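PDB 2GKO: microbial serine proteinases; subtilisin from Bacillus subtilis, which catalyses the hydrolysis of peptide bonds as a calcium-loaded, cold-adapted serine protease of the subtilisin (subtilase) family. Local coordinates for residues 113-116 and 117-121; 146-149 and 150-154; 200-203 and 204-208; 267-271 and 272-276. All blocks are in the same frame, centred on the assembly; numbering follows the deposited sequence.

Contacts 1 and 2 lie on neighbouring helices with centres about 9 Å apart. They touch directly: Arg120 makes a cation-pi contact with Tyr154, its NH2 3.2 Å from Tyr154 CD1, and Ala116 CB lies 3.4 Å from Leu147 O. Contact 3, about 27 Å from contact 2 between centres, forms the turn after strand 199-202. The Phe205 side chain of contact 3 is about 6 Å from the bound phenylmethanesulfonic acid, probably left by a sulfonyl fluoride inhibitor, and that of Ile115 in contact 1 about 11 Å. Contact 4 caps helix 271-283, its nearest atoms about 7 Å from contact 2. Metals border several contacts: Asp114 binds calcium, and Arg275 lies about 5 Å from a sodium ion.

Contact 1: residues 113-116 and 117-121; sequences DDIA and EAIRH. With CA (calcium ion), chain E.
Ile119 lies one helical turn after Ile115 and packs back onto it. Its CB stands 3.6 Å from Ile115 O, CG1 comes closer to the same oxygen, at 3.2 Å, and CD1 ends against Ile115 CG2 at 3.9 Å. CG1 is set beside the backbone N (chi1 -65°), which turns that branch back along the helix over the preceding turn, while CG2 points away from the backbone N, beside the carbonyl carbon. The two isoleucines have almost the same torsions, and their branches meet at a slant. Both suit the buried flank of a helix, where a branched apolar side chain fills space without a polar group to satisfy. Ile115 O itself accepts the backbone N-H of Ile119 at 3.0 Å, and Arg120 N gives the straightest of these bonds to Ala116 O, at 173°.

Toward the start of the helix the side chains are acidic. Asp114 OD1 binds a calcium ion directly at 2.4 Å, and Asp113 OD1 takes a hydrogen bond of 2.5 Å from water 1, itself a ligand of the metal, so Asp113 acts from the outer shell. The cation probably offsets the negative charge gathered at this end. With an alanine here in place of Ile119, CG1, CG2 and CD1 are gone, and a gap would probably open beside Ile115 CG2. Within the fold Ile119 is wedged between Ala151 and Ala155 of helix 146-157 and Leu33, Ile135 and Met137 of strands 29-34 and 133-137, seating helix 112-129 on the central sheet.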
loop_
_atom_site.group_PDB
_atom_site.type_symbol
_atom_site.label_atom_id
_atom_site.label_comp_id
_atom_site.label_asym_id
_atom_site.label_seq_id
_atom_site.Cartn_x
_atom_site.Cartn_y
_atom_site.Cartn_z
ATOM N N ASP A 113 -17.048 7.723 -7.243
ATOM C CA ASP A 113 -16.890 7.802 -8.688
ATOM C C ASP A 113 -15.499 8.316 -9.076
ATOM O O ASP A 113 -14.970 7.898 -10.096
ATOM C CB ASP A 113 -18.016 8.535 -9.440
ATOM C CG ASP A 113 -18.450 9.809 -8.794
ATOM O OD1 ASP A 113 -17.646 10.484 -8.110
ATOM O OD2 ASP A 113 -19.628 10.232 -8.932
ATOM N N ASP A 114 -14.927 9.205 -8.269
ATOM C CA ASP A 114 -13.566 9.681 -8.514
ATOM C C ASP A 114 -12.543 8.578 -8.354
ATOM O O ASP A 114 -11.635 8.450 -9.174
ATOM C CB ASP A 114 -13.194 10.801 -7.539
ATOM C CG ASP A 114 -13.994 12.058 -7.744
ATOM O OD1 ASP A 114 -14.684 12.193 -8.787
ATOM O OD2 ASP A 114 -13.951 12.986 -6.909
ATOM N N ILE A 115 -12.680 7.800 -7.282
ATOM C CA ILE A 115 -11.805 6.669 -7.008
ATOM C C ILE A 115 -11.920 5.627 -8.125
ATOM O O ILE A 115 -10.926 5.093 -8.625
ATOM C CB ILE A 115 -12.148 6.023 -5.629
ATOM C CG1 ILE A 115 -11.875 7.018 -4.480
ATOM C CG2 ILE A 115 -11.366 4.742 -5.412
ATOM C CD1 ILE A 115 -12.618 6.710 -3.202
ATOM N N ALA A 116 -13.161 5.337 -8.516
ATOM C CA ALA A 116 -13.392 4.363 -9.581
ATOM C C ALA A 116 -12.789 4.826 -10.916
ATOM O O ALA A 116 -12.187 4.033 -11.611
ATOM C CB ALA A 116 -14.890 4.077 -9.715
ATOM N N GLU A 117 -12.927 6.103 -11.242
ATOM C CA GLU A 117 -12.369 6.644 -12.470
ATOM C C GLU A 117 -10.850 6.507 -12.468
ATOM O O GLU A 117 -10.237 6.146 -13.467
ATOM C CB GLU A 117 -12.781 8.099 -12.638
ATOM C CG GLU A 117 -12.318 8.744 -13.934
ATOM C CD GLU A 117 -13.029 8.216 -15.176
ATOM O OE1 GLU A 117 -13.955 7.373 -15.063
ATOM O OE2 GLU A 117 -12.621 8.629 -16.283
ATOM N N ALA A 118 -10.241 6.772 -11.321
ATOM C CA ALA A 118 -8.788 6.652 -11.207
ATOM C C ALA A 118 -8.284 5.225 -11.316
ATOM O O ALA A 118 -7.247 4.977 -11.941
ATOM C CB ALA A 118 -8.327 7.271 -9.886
ATOM N N ILE A 119 -9.010 4.275 -10.727
ATOM C CA ILE A 119 -8.656 2.871 -10.827
ATOM C C ILE A 119 -8.720 2.456 -12.292
ATOM O O ILE A 119 -7.814 1.836 -12.805
ATOM C CB ILE A 119 -9.597 1.982 -9.979
ATOM C CG1 ILE A 119 -9.440 2.285 -8.479
ATOM C CG2 ILE A 119 -9.282 0.515 -10.217
ATOM C CD1 ILE A 119 -10.563 1.726 -7.675
ATOM N N ARG A 120 -9.826 2.789 -12.958
ATOM C CA ARG A 120 -9.945 2.452 -14.366
ATOM C C ARG A 120 -8.848 3.096 -15.198
ATOM O O ARG A 120 -8.309 2.451 -16.078
ATOM C CB ARG A 120 -11.316 2.839 -14.911
ATOM C CG ARG A 120 -12.463 2.023 -14.313
ATOM C CD ARG A 120 -13.809 2.436 -14.830
ATOM N NE ARG A 120 -13.799 2.375 -16.283
ATOM C CZ ARG A 120 -14.095 1.291 -17.005
ATOM N NH1 ARG A 120 -14.015 1.364 -18.331
ATOM N NH2 ARG A 120 -14.476 0.143 -16.417
ATOM N N HIS A 121 -8.544 4.356 -14.929
ATOM C CA HIS A 121 -7.515 5.066 -15.675
ATOM C C HIS A 121 -6.146 4.403 -15.531
ATOM O O HIS A 121 -5.411 4.260 -16.504
ATOM C CB HIS A 121 -7.457 6.541 -15.289
ATOM C CG HIS A 121 -6.502 7.332 -16.130
ATOM N ND1 HIS A 121 -6.654 7.466 -17.498
ATOM C CD2 HIS A 121 -5.342 7.959 -15.819
ATOM C CE1 HIS A 121 -5.652 8.184 -17.980
ATOM N NE2 HIS A 121 -4.844 8.495 -16.982
HETATM CA CA CA E . -16.153 13.877 -9.771
HETATM O O HOH W 1 -17.579 12.938 -8.046
HETATM O O HOH W 2 -14.104 14.403 -10.684
HETATM O O HOH W 3 -17.690 15.966 -9.737
#

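Contact 2: residues 146-149 and 150-154; sequences SLIT and NAVDY
Thr149 and Asp153, a turn apart, lie side by side and point the same way, the methyl CG2 of Thr149 3.7 Å from Asp153 OD2. Their backbones are joined as well, Asp153 N donating to Thr149 O at 3.0 Å. On the inner flank Ile148 CG2 and Val152 CG2 meet more loosely, at 4.3 Å, and Val152 N gives its hydrogen to Ile148 O at 2.9 Å and 164°; the beta-branched pair is well suited to a side that packs against protein. Ala151, small enough to let another helix approach, sits with CB 3.4 Å from Leu147 O. Asn150 folds its amide back over the preceding turn (chi1 -69°), CG reaching 3.2 Å from Ser146 O, yet ND2 is badly angled for a bond there.

The polar ends are fixed from further out. Thr149 OG1 lies beside its own backbone N (chi1 -70°) and bonds to Glu144 and, as threonine often does within a helix, to the carbonyl four residues back, that of Ser145; this leaves CG2 to face Asp153. That aspartate's OD1 is held by Asn184, and Tyr154 OH bonds to Asp124. Helix 146-157 forms the crossover of the beta-alpha-beta unit between strands 133-137 and 161-165; Ile148 and Ala151 face helix 112-129, while Val152 packs on Leu182 and Asn184 of a loop.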
loop_
_atom_site.group_PDB
_atom_site.type_symbol
_atom_site.label_atom_id
_atom_site.label_comp_id
_atom_site.label_asym_id
_atom_site.label_seq_id
_atom_site.Cartn_x
_atom_site.Cartn_y
_atom_site.Cartn_z
ATOM N N SER A 146 -20.179 -0.474 -5.522
ATOM C CA SER A 146 -20.061 -1.216 -6.777
ATOM C C SER A 146 -19.199 -0.462 -7.802
ATOM O O SER A 146 -18.534 -1.101 -8.602
ATOM C CB SER A 146 -21.444 -1.540 -7.373
ATOM O OG SER A 146 -22.154 -0.354 -7.594
ATOM N N LEU A 147 -19.192 0.869 -7.780
ATOM C CA LEU A 147 -18.337 1.632 -8.697
ATOM C C LEU A 147 -16.873 1.257 -8.456
ATOM O O LEU A 147 -16.137 0.975 -9.394
ATOM C CB LEU A 147 -18.540 3.139 -8.504
ATOM C CG LEU A 147 -19.868 3.717 -8.978
ATOM C CD1 LEU A 147 -20.008 5.159 -8.536
ATOM C CD2 LEU A 147 -19.960 3.606 -10.504
ATOM N N ILE A 148 -16.475 1.235 -7.183
ATOM C CA ILE A 148 -15.086 0.947 -6.848
ATOM C C ILE A 148 -14.774 -0.528 -7.102
ATOM O O ILE A 148 -13.755 -0.895 -7.694
ATOM C CB ILE A 148 -14.789 1.345 -5.399
ATOM C CG1 ILE A 148 -14.794 2.872 -5.274
ATOM C CG2 ILE A 148 -13.439 0.761 -4.955
ATOM C CD1 ILE A 148 -14.818 3.376 -3.860
ATOM N N THR A 149 -15.655 -1.406 -6.644
ATOM C CA THR A 149 -15.494 -2.840 -6.897
ATOM C C THR A 149 -15.310 -3.183 -8.378
ATOM O O THR A 149 -14.382 -3.906 -8.760
ATOM C CB THR A 149 -16.709 -3.588 -6.355
ATOM O OG1 THR A 149 -16.701 -3.557 -4.923
ATOM C CG2 THR A 149 -16.643 -5.055 -6.711
ATOM N N ASN A 150 -16.191 -2.646 -9.218
ATOM C CA ASN A 150 -16.138 -2.935 -10.650
ATOM C C ASN A 150 -14.872 -2.393 -11.299
ATOM O O ASN A 150 -14.301 -3.030 -12.188
ATOM C CB ASN A 150 -17.371 -2.404 -11.355
ATOM C CG ASN A 150 -18.634 -3.179 -10.983
ATOM O OD1 ASN A 150 -18.556 -4.235 -10.352
ATOM N ND2 ASN A 150 -19.797 -2.638 -11.353
ATOM N N ALA A 151 -14.427 -1.232 -10.817
ATOM C CA ALA A 151 -13.191 -0.615 -11.286
ATOM C C ALA A 151 -11.996 -1.475 -10.901
ATOM O O ALA A 151 -11.120 -1.719 -11.722
ATOM C CB ALA A 151 -13.063 0.789 -10.735
ATOM N N VAL A 152 -11.979 -1.981 -9.666
ATOM C CA VAL A 152 -10.922 -2.890 -9.205
ATOM C C VAL A 152 -10.845 -4.132 -10.075
ATOM O O VAL A 152 -9.768 -4.533 -10.511
ATOM C CB VAL A 152 -11.097 -3.271 -7.713
ATOM C CG1 VAL A 152 -10.241 -4.458 -7.308
ATOM C CG2 VAL A 152 -10.788 -2.065 -6.824
ATOM N N ASP A 153 -12.002 -4.727 -10.340
ATOM C CA ASP A 153 -12.043 -5.920 -11.164
ATOM C C ASP A 153 -11.564 -5.638 -12.591
ATOM O O ASP A 153 -10.836 -6.446 -13.165
ATOM C CB ASP A 153 -13.468 -6.494 -11.183
ATOM C CG ASP A 153 -13.925 -6.993 -9.808
ATOM O OD1 ASP A 153 -13.061 -7.392 -8.992
ATOM O OD2 ASP A 153 -15.151 -7.027 -9.493
ATOM N N TYR A 154 -11.973 -4.506 -13.139
ATOM C CA TYR A 154 -11.564 -4.059 -14.469
ATOM C C TYR A 154 -10.047 -3.931 -14.558
ATOM O O TYR A 154 -9.402 -4.468 -15.464
ATOM C CB TYR A 154 -12.235 -2.730 -14.750
ATOM C CG TYR A 154 -11.854 -2.031 -16.035
ATOM C CD1 TYR A 154 -12.506 -2.312 -17.226
ATOM C CD2 TYR A 154 -10.871 -1.036 -16.042
ATOM C CE1 TYR A 154 -12.170 -1.654 -18.393
ATOM C CE2 TYR A 154 -10.541 -0.352 -17.207
ATOM C CZ TYR A 154 -11.187 -0.675 -18.379
ATOM O OH TYR A 154 -10.875 -0.015 -19.535
#

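Contact 3: residues 200-203 and 204-208; sequences YRVA and DFSSR
Ala203 O is gripped by two donors from opposite faces of its carbonyl plane, Ser206 N at 3.1 Å and Arg208 NH1 at 2.9 Å. The first stands well above that plane; the second reaches it with the carbonyl at the edge of the guanidinium, and the same NH1 also bonds to Ser206 O. Alanine suits this spot because its short side chain leaves room for a ring: CB lies 3.5 Å from Phe205 CE2, approached obliquely, after Phe205 has put CG in the crowded position between N and C (chi1 70°).

The Ser206 bond closes a type I beta turn, Ala203 to Ser206, that takes the chain out of strand 199-202 and brings Phe205 against Asn168 and Thr248 of the phenylmethanesulfonic acid pocket. Asp204, second in the turn, offers OD1 to Arg201 NH1 at 3.0 Å and NH2 at 3.1 Å. This end-on salt bridge falls on one oxygen: NH2 uses its syn lone pair, NH1 comes from above the carboxylate, and the two planes stand 66° apart. Glu192 is a second charged partner of Arg201. Water 4 joins Asp204 OD1 to Val202 O and Arg208 NH2. Val202 CG1 lies over one face of the Arg208 guanidinium, 3.7 Å from NH2.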
loop_
_atom_site.group_PDB
_atom_site.type_symbol
_atom_site.label_atom_id
_atom_site.label_comp_id
_atom_site.label_asym_id
_atom_site.label_seq_id
_atom_site.Cartn_x
_atom_site.Cartn_y
_atom_site.Cartn_z
ATOM N N TYR A 200 6.590 -9.867 14.928
ATOM C CA TYR A 200 5.899 -8.595 15.045
ATOM C C TYR A 200 4.427 -8.842 15.377
ATOM O O TYR A 200 3.845 -9.869 15.015
ATOM C CB TYR A 200 6.042 -7.797 13.750
ATOM C CG TYR A 200 7.418 -7.209 13.605
ATOM C CD1 TYR A 200 7.788 -6.097 14.336
ATOM C CD2 TYR A 200 8.356 -7.788 12.764
ATOM C CE1 TYR A 200 9.042 -5.549 14.215
ATOM C CE2 TYR A 200 9.617 -7.247 12.642
ATOM C CZ TYR A 200 9.963 -6.143 13.364
ATOM O OH TYR A 200 11.228 -5.591 13.253
ATOM N N ARG A 201 3.826 -7.866 16.053
ATOM C CA ARG A 201 2.467 -7.999 16.559
ATOM C C ARG A 201 1.530 -7.161 15.679
ATOM O O ARG A 201 1.874 -6.055 15.302
ATOM C CB ARG A 201 2.419 -7.502 17.989
ATOM C CG ARG A 201 1.075 -7.611 18.661
ATOM C CD ARG A 201 1.100 -7.177 20.093
ATOM N NE ARG A 201 -0.164 -7.454 20.774
ATOM C CZ ARG A 201 -1.229 -6.664 20.772
ATOM N NH1 ARG A 201 -1.237 -5.498 20.132
ATOM N NH2 ARG A 201 -2.315 -7.069 21.404
ATOM N N VAL A 202 0.359 -7.707 15.376
ATOM C CA VAL A 202 -0.679 -6.947 14.675
ATOM C C VAL A 202 -1.215 -5.900 15.642
ATOM O O VAL A 202 -1.526 -6.211 16.789
ATOM C CB VAL A 202 -1.849 -7.822 14.209
ATOM C CG1 VAL A 202 -2.868 -6.970 13.435
ATOM C CG2 VAL A 202 -1.362 -8.978 13.324
ATOM N N ALA A 203 -1.353 -4.663 15.161
ATOM C CA ALA A 203 -1.928 -3.610 15.962
ATOM C C ALA A 203 -3.410 -3.872 16.217
ATOM O O ALA A 203 -4.110 -4.328 15.345
ATOM C CB ALA A 203 -1.696 -2.264 15.284
ATOM N N ASP A 204 -3.865 -3.581 17.433
ATOM C CA ASP A 204 -5.266 -3.768 17.806
ATOM C C ASP A 204 -6.224 -3.057 16.840
ATOM O O ASP A 204 -7.284 -3.573 16.560
ATOM C CB ASP A 204 -5.554 -3.247 19.219
ATOM C CG ASP A 204 -4.848 -4.015 20.305
ATOM O OD1 ASP A 204 -4.196 -5.056 20.033
ATOM O OD2 ASP A 204 -4.923 -3.620 21.487
ATOM N N PHE A 205 -5.848 -1.887 16.316
ATOM C CA PHE A 205 -6.750 -1.149 15.415
ATOM C C PHE A 205 -6.973 -1.791 14.057
ATOM O O PHE A 205 -7.918 -1.461 13.356
ATOM C CB PHE A 205 -6.308 0.315 15.234
ATOM C CG PHE A 205 -5.042 0.490 14.438
ATOM C CD1 PHE A 205 -5.065 0.347 13.052
ATOM C CD2 PHE A 205 -3.845 0.794 15.054
ATOM C CE1 PHE A 205 -3.899 0.484 12.297
ATOM C CE2 PHE A 205 -2.667 0.954 14.299
ATOM C CZ PHE A 205 -2.705 0.786 12.923
ATOM N N SER A 206 -6.085 -2.686 13.660
ATOM C CA SER A 206 -6.124 -3.210 12.312
ATOM C C SER A 206 -7.376 -4.083 12.102
ATOM O O SER A 206 -7.684 -4.933 12.931
ATOM C CB SER A 206 -4.832 -4.016 12.081
ATOM O OG SER A 206 -4.672 -4.386 10.735
ATOM N N SER A 207 -8.102 -3.858 11.009
ATOM C CA SER A 207 -9.331 -4.597 10.739
ATOM C C SER A 207 -9.021 -6.068 10.507
ATOM O O SER A 207 -8.073 -6.420 9.788
ATOM C CB SER A 207 -10.045 -4.025 9.527
ATOM O OG SER A 207 -10.630 -2.758 9.828
ATOM N N ARG A 208 -9.844 -6.910 11.111
ATOM C CA ARG A 208 -9.732 -8.371 10.992
ATOM C C ARG A 208 -10.635 -8.935 9.923
ATOM O O ARG A 208 -11.725 -8.436 9.647
ATOM C CB ARG A 208 -10.083 -9.042 12.333
ATOM C CG ARG A 208 -8.930 -9.263 13.248
ATOM C CD ARG A 208 -8.190 -7.993 13.680
ATOM N NE ARG A 208 -7.142 -8.330 14.643
ATOM C CZ ARG A 208 -6.248 -7.495 15.154
ATOM N NH1 ARG A 208 -6.233 -6.219 14.831
ATOM N NH2 ARG A 208 -5.354 -7.944 16.020
HETATM O O HOH W 4 -3.780 -6.803 18.144
#

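Contact 4: residues 267-271 and 272-276; sequences PAASN and VDVRG
Ser270 and Asp273 exchange reciprocal hydrogen bonds, each side chain accepting from the other's backbone. Ser270 N points almost straight at Asp273 OD2 (3.0 Å, 175°), meeting it from above the carboxylate plane, and Asp273 N returns a bond to Ser270 OG at 3.0 Å. The hydroxyl is placed for this by sitting between its own N and carbonyl carbon (chi1 63°), turned in toward the N-H of Asp273, which serine is short enough to reach. The negative aspartate probably gains from the positive end of the helix dipole. With an alanine in place of Ser270, Asp273 N would probably lose its acceptor and the helix start would be likely to fray.

Beside the box, Ala269 CB touches Val274 CG2 at 4.1 Å, an apolar contact placed like a hydrophobic staple. Asn271 OD1 makes a weak bond to Val272 N, but its amide is anchored mainly through ND2, which donates to the carbonyls of Tyr156 and Val160. Further along, Arg275 forms a salt bridge with Glu225. Val274 packs on Trp263 and Leu161, fixing helix 271-283 against helix 248-265 and strand 161-165, with its N-terminus closed by a classic capping box.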
loop_
_atom_site.group_PDB
_atom_site.type_symbol
_atom_site.label_atom_id
_atom_site.label_comp_id
_atom_site.label_asym_id
_atom_site.label_seq_id
_atom_site.Cartn_x
_atom_site.Cartn_y
_atom_site.Cartn_z
ATOM N N PRO A 267 10.055 -8.573 -14.622
ATOM C CA PRO A 267 9.158 -7.591 -15.272
ATOM C C PRO A 267 8.080 -8.139 -16.227
ATOM O O PRO A 267 7.169 -7.372 -16.574
ATOM C CB PRO A 267 10.123 -6.674 -16.027
ATOM C CG PRO A 267 11.375 -7.464 -16.188
ATOM C CD PRO A 267 11.467 -8.346 -14.980
ATOM N N ALA A 268 8.188 -9.401 -16.647
ATOM C CA ALA A 268 7.190 -10.025 -17.499
ATOM C C ALA A 268 6.172 -10.869 -16.718
ATOM O O ALA A 268 5.202 -11.356 -17.301
ATOM C CB ALA A 268 7.866 -10.881 -18.549
ATOM N N ALA A 269 6.398 -11.047 -15.413
ATOM C CA ALA A 269 5.403 -11.653 -14.515
ATOM C C ALA A 269 4.071 -10.893 -14.571
ATOM O O ALA A 269 4.052 -9.708 -14.855
ATOM C CB ALA A 269 5.937 -11.685 -13.089
ATOM N N SER A 270 2.967 -11.594 -14.320
ATOM C CA SER A 270 1.639 -10.992 -14.258
ATOM C C SER A 270 1.388 -10.485 -12.850
ATOM O O SER A 270 2.124 -10.828 -11.930
ATOM C CB SER A 270 0.559 -12.018 -14.555
ATOM O OG SER A 270 0.578 -13.033 -13.559
ATOM N N ASN A 271 0.343 -9.680 -12.687
ATOM C CA ASN A 271 -0.125 -9.310 -11.351
ATOM C C ASN A 271 -0.382 -10.530 -10.471
ATOM O O ASN A 271 -0.090 -10.527 -9.281
ATOM C CB ASN A 271 -1.378 -8.413 -11.383
ATOM C CG ASN A 271 -2.523 -8.956 -12.248
ATOM O OD1 ASN A 271 -2.351 -9.861 -13.090
ATOM N ND2 ASN A 271 -3.708 -8.369 -12.068
ATOM N N VAL A 272 -0.954 -11.570 -11.063
ATOM C CA VAL A 272 -1.289 -12.787 -10.318
ATOM C C VAL A 272 -0.016 -13.479 -9.809
ATOM O O VAL A 272 0.035 -13.937 -8.658
ATOM C CB VAL A 272 -2.197 -13.729 -11.174
ATOM C CG1 VAL A 272 -2.504 -15.010 -10.428
ATOM C CG2 VAL A 272 -3.497 -13.016 -11.598
ATOM N N ASP A 273 1.023 -13.539 -10.651
ATOM C CA ASP A 273 2.326 -14.062 -10.245
ATOM C C ASP A 273 2.951 -13.315 -9.074
ATOM O O ASP A 273 3.473 -13.919 -8.150
ATOM C CB ASP A 273 3.337 -13.987 -11.389
ATOM C CG ASP A 273 2.976 -14.858 -12.580
ATOM O OD1 ASP A 273 2.299 -15.918 -12.430
ATOM O OD2 ASP A 273 3.354 -14.531 -13.726
ATOM N N VAL A 274 2.907 -11.985 -9.119
ATOM C CA VAL A 274 3.534 -11.168 -8.098
ATOM C C VAL A 274 2.749 -11.282 -6.800
ATOM O O VAL A 274 3.339 -11.369 -5.739
ATOM C CB VAL A 274 3.659 -9.690 -8.552
ATOM C CG1 VAL A 274 4.175 -8.803 -7.412
ATOM C CG2 VAL A 274 4.552 -9.603 -9.788
ATOM N N ARG A 275 1.427 -11.309 -6.920
ATOM C CA ARG A 275 0.540 -11.513 -5.783
ATOM C C ARG A 275 0.838 -12.852 -5.110
ATOM O O ARG A 275 0.858 -12.949 -3.897
ATOM C CB ARG A 275 -0.903 -11.475 -6.255
ATOM C CG ARG A 275 -1.910 -11.574 -5.135
ATOM C CD ARG A 275 -3.310 -11.499 -5.604
ATOM N NE ARG A 275 -4.241 -11.375 -4.479
ATOM C CZ ARG A 275 -5.556 -11.249 -4.605
ATOM N NH1 ARG A 275 -6.134 -11.181 -5.795
ATOM N NH2 ARG A 275 -6.301 -11.101 -3.514
ATOM N N GLY A 276 1.061 -13.877 -5.924
ATOM C CA GLY A 276 1.405 -15.191 -5.423
ATOM C C GLY A 276 2.739 -15.206 -4.714
ATOM O O GLY A 276 2.897 -15.900 -3.708
#